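Local structure of beta-fructofuranosidase, insoluble isoenzyme CWINV1 (Arabidopsis thaliana, 2OXB) at residues P71-S81 / L93-V104. The protein hydrolyses sucrose and 1-kestose and, less readily, neokestose and levan, releasing terminal fructose from beta-D-fructofuranosides in the plant cell wall. The protein carries 1 engineered substitution. Numbering follows the deposited sequence.
With FRU (beta-D-fructofuranose), chain B.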
ATOM      1  N   PRO A  71     -19.684  17.123  19.851  1.00 33.42           N
ATOM      2  CA  PRO A  71     -20.810  16.346  19.330  1.00 31.82           C
ATOM      3  C   PRO A  71     -20.461  15.570  18.055  1.00 30.84           C
ATOM      4  O   PRO A  71     -20.414  14.339  18.058  1.00 29.74           O
ATOM      5  CB  PRO A  71     -21.865  17.418  19.070  1.00 32.06           C
ATOM      6  CG  PRO A  71     -21.567  18.446  20.111  1.00 32.32           C
ATOM      7  CD  PRO A  71     -20.071  18.533  20.057  1.00 32.95           C
ATOM      8  N   PHE A  72     -20.205  16.327  16.988  1.00 30.11           N
ATOM      9  CA  PHE A  72     -19.889  15.815  15.657  1.00 28.37           C
ATOM     10  C   PHE A  72     -18.892  14.661  15.513  1.00 28.69           C
ATOM     11  O   PHE A  72     -18.618  14.209  14.402  1.00 27.59           O
ATOM     12  CB  PHE A  72     -19.472  16.987  14.750  1.00 27.16           C
ATOM     13  CG  PHE A  72     -18.314  17.808  15.274  1.00 25.19           C
ATOM     14  CD1 PHE A  72     -16.997  17.340  15.181  1.00 26.56           C
ATOM     15  CD2 PHE A  72     -18.536  19.068  15.822  1.00 23.05           C
ATOM     16  CE1 PHE A  72     -15.912  18.118  15.624  1.00 24.39           C
ATOM     17  CE2 PHE A  72     -17.466  19.854  16.268  1.00 23.97           C
ATOM     18  CZ  PHE A  72     -16.151  19.380  16.168  1.00 24.11           C
ATOM     19  N   ASP A  73     -18.364  14.166  16.627  1.00 29.54           N
ATOM     20  CA  ASP A  73     -17.411  13.054  16.590  1.00 29.81           C
ATOM     21  C   ASP A  73     -17.270  12.442  17.972  1.00 28.19           C
ATOM     22  O   ASP A  73     -16.283  11.770  18.256  1.00 28.90           O
ATOM     23  CB  ASP A  73     -16.031  13.541  16.146  1.00 30.52           C
ATOM     24  CG  ASP A  73     -15.319  14.307  17.233  1.00 29.98           C
ATOM     25  OD1 ASP A  73     -14.069  14.263  17.255  1.00 28.71           O
ATOM     26  OD2 ASP A  73     -16.017  14.961  18.053  1.00 28.50           O
ATOM     27  N   ILE A  74     -18.260  12.689  18.818  1.00 27.07           N
ATOM     28  CA  ILE A  74     -18.258  12.211  20.189  1.00 26.32           C
ATOM     29  C   ILE A  74     -18.128  10.688  20.241  1.00 27.72           C
ATOM     30  O   ILE A  74     -17.751  10.121  21.264  1.00 30.42           O
ATOM     31  CB  ILE A  74     -19.564  12.720  20.914  1.00 25.78           C
ATOM     32  CG1 ILE A  74     -19.256  13.158  22.348  1.00 22.61           C
ATOM     33  CG2 ILE A  74     -20.660  11.650  20.876  1.00 26.06           C
ATOM     34  CD1 ILE A  74     -18.965  12.036  23.290  1.00 22.66           C
ATOM     35  N   ASN A  75     -18.403  10.017  19.129  1.00 27.31           N
ATOM     36  CA  ASN A  75     -18.321   8.562  19.126  1.00 27.00           C
ATOM     37  C   ASN A  75     -17.165   7.942  18.340  1.00 27.79           C
ATOM     38  O   ASN A  75     -17.051   6.712  18.233  1.00 27.89           O
ATOM     39  CB  ASN A  75     -19.659   7.986  18.675  1.00 25.39           C
ATOM     40  CG  ASN A  75     -20.661   7.942  19.803  1.00 25.22           C
ATOM     41  OD1 ASN A  75     -20.555   7.101  20.689  1.00 28.14           O
ATOM     42  ND2 ASN A  75     -21.623   8.860  19.796  1.00 25.11           N
ATOM     43  N   GLY A  76     -16.289   8.789  17.814  1.00 27.36           N
ATOM     44  CA  GLY A  76     -15.153   8.278  17.071  1.00 26.81           C
ATOM     45  C   GLY A  76     -14.527   9.258  16.104  1.00 24.77           C
ATOM     46  O   GLY A  76     -15.182  10.158  15.586  1.00 24.94           O
ATOM     47  N   CYS A  77     -13.238   9.087  15.871  1.00 24.10           N
ATOM     48  CA  CYS A  77     -12.537   9.950  14.942  1.00 25.52           C
ATOM     49  C   CYS A  77     -11.961   9.083  13.849  1.00 24.75           C
ATOM     50  O   CYS A  77     -10.814   8.633  13.930  1.00 22.96           O
ATOM     51  CB  CYS A  77     -11.422  10.723  15.642  1.00 26.66           C
ATOM     52  SG  CYS A  77     -11.947  12.270  16.340  1.00 24.94           S
ATOM     53  N   TRP A  78     -12.790   8.858  12.831  1.00 24.03           N
ATOM     54  CA  TRP A  78     -12.442   8.036  11.685  1.00 22.00           C
ATOM     55  C   TRP A  78     -11.468   8.690  10.693  1.00 21.70           C
ATOM     56  O   TRP A  78     -11.162   9.881  10.778  1.00 19.54           O
ATOM     57  CB  TRP A  78     -13.738   7.583  10.984  1.00 21.44           C
ATOM     58  CG  TRP A  78     -14.519   6.550  11.786  1.00 21.50           C
ATOM     59  CD1 TRP A  78     -14.389   6.272  13.125  1.00 22.37           C
ATOM     60  CD2 TRP A  78     -15.508   5.635  11.289  1.00 20.39           C
ATOM     61  NE1 TRP A  78     -15.229   5.238  13.483  1.00 21.26           N
ATOM     62  CE2 TRP A  78     -15.926   4.831  12.379  1.00 19.20           C
ATOM     63  CE3 TRP A  78     -16.076   5.412  10.031  1.00 19.81           C
ATOM     64  CZ2 TRP A  78     -16.883   3.830  12.246  1.00 19.33           C
ATOM     65  CZ3 TRP A  78     -17.031   4.407   9.898  1.00 19.82           C
ATOM     66  CH2 TRP A  78     -17.424   3.630  11.003  1.00 20.29           C
ATOM     67  N   SER A  79     -10.975   7.869   9.766  1.00 23.37           N
ATOM     68  CA  SER A  79     -10.028   8.269   8.729  1.00 21.87           C
ATOM     69  C   SER A  79     -10.400   9.571   8.024  1.00 20.64           C
ATOM     70  O   SER A  79     -11.571   9.917   7.902  1.00 15.87           O
ATOM     71  CB  SER A  79      -9.909   7.152   7.693  1.00 21.12           C
ATOM     72  OG  SER A  79      -9.941   5.892   8.325  1.00 22.66           O
ATOM     73  N   GLY A  80      -9.377  10.281   7.560  1.00 21.41           N
ATOM     74  CA  GLY A  80      -9.582  11.539   6.868  1.00 21.50           C
ATOM     75  C   GLY A  80      -8.391  11.816   5.977  1.00 22.14           C
ATOM     76  O   GLY A  80      -7.603  10.907   5.694  1.00 21.84           O
ATOM     77  N   SER A  81      -8.255  13.067   5.548  1.00 21.03           N
ATOM     78  CA  SER A  81      -7.168  13.479   4.672  1.00 21.34           C
ATOM     79  C   SER A  81      -6.893  14.969   4.818  1.00 24.00           C
ATOM     80  O   SER A  81      -7.694  15.714   5.405  1.00 23.62           O
ATOM     81  CB  SER A  81      -7.512  13.173   3.213  1.00 20.51           C
ATOM     82  OG  SER A  81      -7.352  11.787   2.914  1.00 20.05           O
ATOM     83  N   LEU A  93     -10.066  16.832   6.514  1.00 23.02           N
ATOM     84  CA  LEU A  93     -11.438  16.392   6.329  1.00 21.74           C
ATOM     85  C   LEU A  93     -11.526  14.987   6.916  1.00 22.28           C
ATOM     86  O   LEU A  93     -10.997  14.038   6.345  1.00 21.33           O
ATOM     87  CB  LEU A  93     -11.797  16.390   4.839  1.00 20.91           C
ATOM     88  CG  LEU A  93     -12.173  17.746   4.217  1.00 22.48           C
ATOM     89  CD1 LEU A  93     -11.033  18.732   4.394  1.00 25.18           C
ATOM     90  CD2 LEU A  93     -12.501  17.579   2.734  1.00 22.92           C
ATOM     91  N   TYR A  94     -12.159  14.856   8.078  1.00 24.04           N
ATOM     92  CA  TYR A  94     -12.278  13.541   8.698  1.00 25.16           C
ATOM     93  C   TYR A  94     -13.725  13.224   9.079  1.00 26.13           C
ATOM     94  O   TYR A  94     -14.534  14.125   9.332  1.00 26.38           O
ATOM     95  CB  TYR A  94     -11.388  13.444   9.940  1.00 23.72           C
ATOM     96  CG  TYR A  94     -11.995  14.056  11.175  1.00 25.26           C
ATOM     97  CD1 TYR A  94     -12.715  13.286  12.079  1.00 24.98           C
ATOM     98  CD2 TYR A  94     -11.859  15.412  11.431  1.00 27.38           C
ATOM     99  CE1 TYR A  94     -13.283  13.853  13.211  1.00 25.30           C
ATOM    100  CE2 TYR A  94     -12.426  15.985  12.557  1.00 28.32           C
ATOM    101  CZ  TYR A  94     -13.136  15.201  13.443  1.00 26.72           C
ATOM    102  OH  TYR A  94     -13.685  15.789  14.562  1.00 29.10           O
ATOM    103  N   THR A  95     -14.022  11.925   9.109  1.00 25.88           N
ATOM    104  CA  THR A  95     -15.338  11.393   9.442  1.00 24.19           C
ATOM    105  C   THR A  95     -15.488  11.153  10.940  1.00 22.11           C
ATOM    106  O   THR A  95     -14.813  10.301  11.509  1.00 20.07           O
ATOM    107  CB  THR A  95     -15.593  10.021   8.741  1.00 25.96           C
ATOM    108  OG1 THR A  95     -15.269  10.108   7.347  1.00 26.71           O
ATOM    109  CG2 THR A  95     -17.064   9.603   8.889  1.00 28.33           C
ATOM    110  N   GLY A  96     -16.381  11.903  11.574  1.00 23.00           N
ATOM    111  CA  GLY A  96     -16.625  11.714  12.992  1.00 22.80           C
ATOM    112  C   GLY A  96     -17.967  11.018  13.191  1.00 23.12           C
ATOM    113  O   GLY A  96     -18.795  10.974  12.283  1.00 23.75           O
ATOM    114  N   ILE A  97     -18.195  10.464  14.373  1.00 22.90           N
ATOM    115  CA  ILE A  97     -19.459   9.795  14.643  1.00 22.74           C
ATOM    116  C   ILE A  97     -20.176  10.622  15.705  1.00 23.60           C
ATOM    117  O   ILE A  97     -19.692  10.728  16.833  1.00 23.38           O
ATOM    118  CB  ILE A  97     -19.235   8.357  15.181  1.00 23.40           C
ATOM    119  CG1 ILE A  97     -18.027   7.713  14.496  1.00 24.65           C
ATOM    120  CG2 ILE A  97     -20.489   7.513  14.948  1.00 20.55           C
ATOM    121  CD1 ILE A  97     -18.142   7.633  12.971  1.00 26.90           C
ATOM    122  N   ASP A  98     -21.314  11.213  15.344  1.00 24.00           N
ATOM    123  CA  ASP A  98     -22.076  12.041  16.281  1.00 24.83           C
ATOM    124  C   ASP A  98     -22.841  11.218  17.333  1.00 27.17           C
ATOM    125  O   ASP A  98     -22.887   9.983  17.253  1.00 26.23           O
ATOM    126  CB  ASP A  98     -23.040  12.960  15.523  1.00 23.52           C
ATOM    127  CG  ASP A  98     -23.983  12.207  14.605  1.00 20.38           C
ATOM    128  OD1 ASP A  98     -24.428  11.097  14.960  1.00 16.83           O
ATOM    129  OD2 ASP A  98     -24.285  12.753  13.526  1.00 20.58           O
ATOM    130  N   PRO A  99     -23.459  11.896  18.325  1.00 28.52           N
ATOM    131  CA  PRO A  99     -24.203  11.211  19.386  1.00 29.70           C
ATOM    132  C   PRO A  99     -25.226  10.166  18.992  1.00 30.91           C
ATOM    133  O   PRO A  99     -25.663   9.381  19.829  1.00 31.96           O
ATOM    134  CB  PRO A  99     -24.804  12.360  20.191  1.00 29.26           C
ATOM    135  CG  PRO A  99     -24.850  13.487  19.230  1.00 30.57           C
ATOM    136  CD  PRO A  99     -23.555  13.356  18.494  1.00 28.87           C
ATOM    137  N   LYS A 100     -25.620  10.147  17.730  1.00 33.55           N
ATOM    138  CA  LYS A 100     -26.577   9.146  17.293  1.00 35.52           C
ATOM    139  C   LYS A 100     -25.930   8.286  16.228  1.00 34.58           C
ATOM    140  O   LYS A 100     -26.477   8.100  15.144  1.00 35.51           O
ATOM    141  CB  LYS A 100     -27.867   9.794  16.758  1.00 38.07           C
ATOM    142  CG  LYS A 100     -27.691  10.746  15.581  1.00 44.18           C
ATOM    143  CD  LYS A 100     -29.059  11.253  15.068  1.00 49.10           C
ATOM    144  CE  LYS A 100     -28.923  12.442  14.092  1.00 51.71           C
ATOM    145  NZ  LYS A 100     -30.237  12.940  13.566  1.00 53.41           N
ATOM    146  N   ASN A 101     -24.738   7.794  16.538  1.00 32.87           N
ATOM    147  CA  ASN A 101     -23.993   6.925  15.636  1.00 32.67           C
ATOM    148  C   ASN A 101     -24.294   7.030  14.133  1.00 31.53           C
ATOM    149  O   ASN A 101     -24.916   6.135  13.560  1.00 33.62           O
ATOM    150  CB  ASN A 101     -24.177   5.479  16.104  1.00 32.88           C
ATOM    151  CG  ASN A 101     -23.277   5.134  17.278  1.00 35.06           C
ATOM    152  OD1 ASN A 101     -22.089   4.845  17.097  1.00 36.91           O
ATOM    153  ND2 ASN A 101     -23.829   5.176  18.487  1.00 35.94           N
ATOM    154  N   GLN A 102     -23.859   8.115  13.497  1.00 29.61           N
ATOM    155  CA  GLN A 102     -24.075   8.297  12.062  1.00 28.43           C
ATOM    156  C   GLN A 102     -22.901   9.061  11.452  1.00 27.50           C
ATOM    157  O   GLN A 102     -22.586  10.182  11.853  1.00 28.83           O
ATOM    158  CB  GLN A 102     -25.402   9.024  11.791  1.00 27.74           C
ATOM    159  CG  GLN A 102     -25.302  10.532  11.609  1.00 27.57           C
ATOM    160  CD  GLN A 102     -26.665  11.211  11.508  1.00 26.11           C
ATOM    161  OE1 GLN A 102     -27.583  10.701  10.865  1.00 26.35           O
ATOM    162  NE2 GLN A 102     -26.790  12.377  12.127  1.00 24.42           N
ATOM    163  N   GLN A 103     -22.251   8.431  10.483  1.00 25.59           N
ATOM    164  CA  GLN A 103     -21.086   9.004   9.824  1.00 24.99           C
ATOM    165  C   GLN A 103     -21.211  10.372   9.188  1.00 24.95           C
ATOM    166  O   GLN A 103     -21.684  10.514   8.053  1.00 24.79           O
ATOM    167  CB  GLN A 103     -20.561   8.028   8.789  1.00 23.19           C
ATOM    168  CG  GLN A 103     -19.923   6.838   9.418  1.00 22.09           C
ATOM    169  CD  GLN A 103     -19.985   5.659   8.519  1.00 23.27           C
ATOM    170  OE1 GLN A 103     -19.829   5.794   7.304  1.00 24.94           O
ATOM    171  NE2 GLN A 103     -20.201   4.479   9.095  1.00 21.57           N
ATOM    172  N   VAL A 104     -20.746  11.373   9.929  1.00 24.06           N
ATOM    173  CA  VAL A 104     -20.761  12.750   9.467  1.00 25.24           C
ATOM    174  C   VAL A 104     -19.345  13.170   9.086  1.00 25.53           C
ATOM    175  O   VAL A 104     -18.369  12.550   9.499  1.00 24.38           O
ATOM    176  CB  VAL A 104     -21.290  13.706  10.561  1.00 25.15           C
ATOM    177  CG1 VAL A 104     -22.761  13.463  10.792  1.00 26.26           C
ATOM    178  CG2 VAL A 104     -20.522  13.491  11.852  1.00 26.85           C
TER
HETATM  179  C1  FRU B   2     -10.678   0.807   7.104  1.00 48.46           C
HETATM  180  C2  FRU B   2     -11.784   1.369   8.006  1.00 49.90           C
HETATM  181  C3  FRU B   2     -12.300   2.722   7.478  1.00 49.26           C
HETATM  182  C4  FRU B   2     -12.685   3.467   8.724  1.00 48.91           C
HETATM  183  C5  FRU B   2     -11.678   2.911   9.731  1.00 50.24           C
HETATM  184  C6  FRU B   2     -12.269   2.626  11.097  1.00 51.83           C
HETATM  185  O1  FRU B   2     -11.173   0.476   5.819  1.00 47.11           O
HETATM  186  O2  FRU B   2     -12.943   0.510   8.313  1.00 52.70           O
HETATM  187  O3  FRU B   2     -13.418   2.603   6.602  1.00 51.09           O
HETATM  188  O4  FRU B   2     -12.541   4.882   8.567  1.00 46.67           O
HETATM  189  O5  FRU B   2     -11.179   1.681   9.229  1.00 49.83           O
HETATM  190  O6  FRU B   2     -12.553   3.864  11.724  1.00 53.60           O
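Asp73 OD1 has two partners: Tyr94 OH gives it a weak hydrogen bond at 3.1 Å, and Lys123, on strand 121-123 at the far side of the same four-stranded sheet, adds a salt bridge. The carboxylate is turned 65° from the tyrosine ring, and Tyr94 OH also lies at the edge of the Phe72 ring, in its plane and 3.4 Å from Phe72 CE1. A tyrosine suits this place because its ring packs against Cys77 SG, which lies obliquely to it, and Ile66 of strand 60-66, while its hydroxyl reaches a charged acceptor.

Asn75, in the type I turn from Asp73 to Gly76, ties the approach to the first strand onto the second. Asn75 N donates to Ile97 O at 2.7 Å, in the carbonyl plane, and its ND2 reaches Asp98 O from above that carbonyl's plane. Gly76 has backbone angles that call for glycine. From there strands 77-81 and 93-97 run antiparallel, with a beta bulge between Cys77 and Gly80, and Trp78 N bonds Thr95 O at 2.8 Å.

Placing CG anti to the carbonyl carbon (chi1 -71°) lays the Trp78 indole between Ile97 and the sugar. Ile97 CD1 makes a CH-pi contact, 3.6 Å from the centroid of the Trp78 five-membered ring, while fructose O6 lies over the opposite face, 3.3 Å from Trp78 CG. The Gln103 amide approaches obliquely, Gln103 NE2 3.3 Å from Trp78 CZ3, and its OE1 accepts from Phe143 N. Replacing Trp78 by an alanine would probably leave Ile97 CD1 without its aromatic partner and fructose O6 without the face beneath it.

Next along the strand, Ser79 OG lies 2.8 Å from fructose O4 and is hydrogen-bonded to the active-site Asp19. This first strand of a blade in the GH32 beta-propeller thus combines an apolar platform with a hydroxyl, consistent with Trp78 and Ser79 belonging to the substrate site, though the sugar is bound here to a variant with the engineered Gln199.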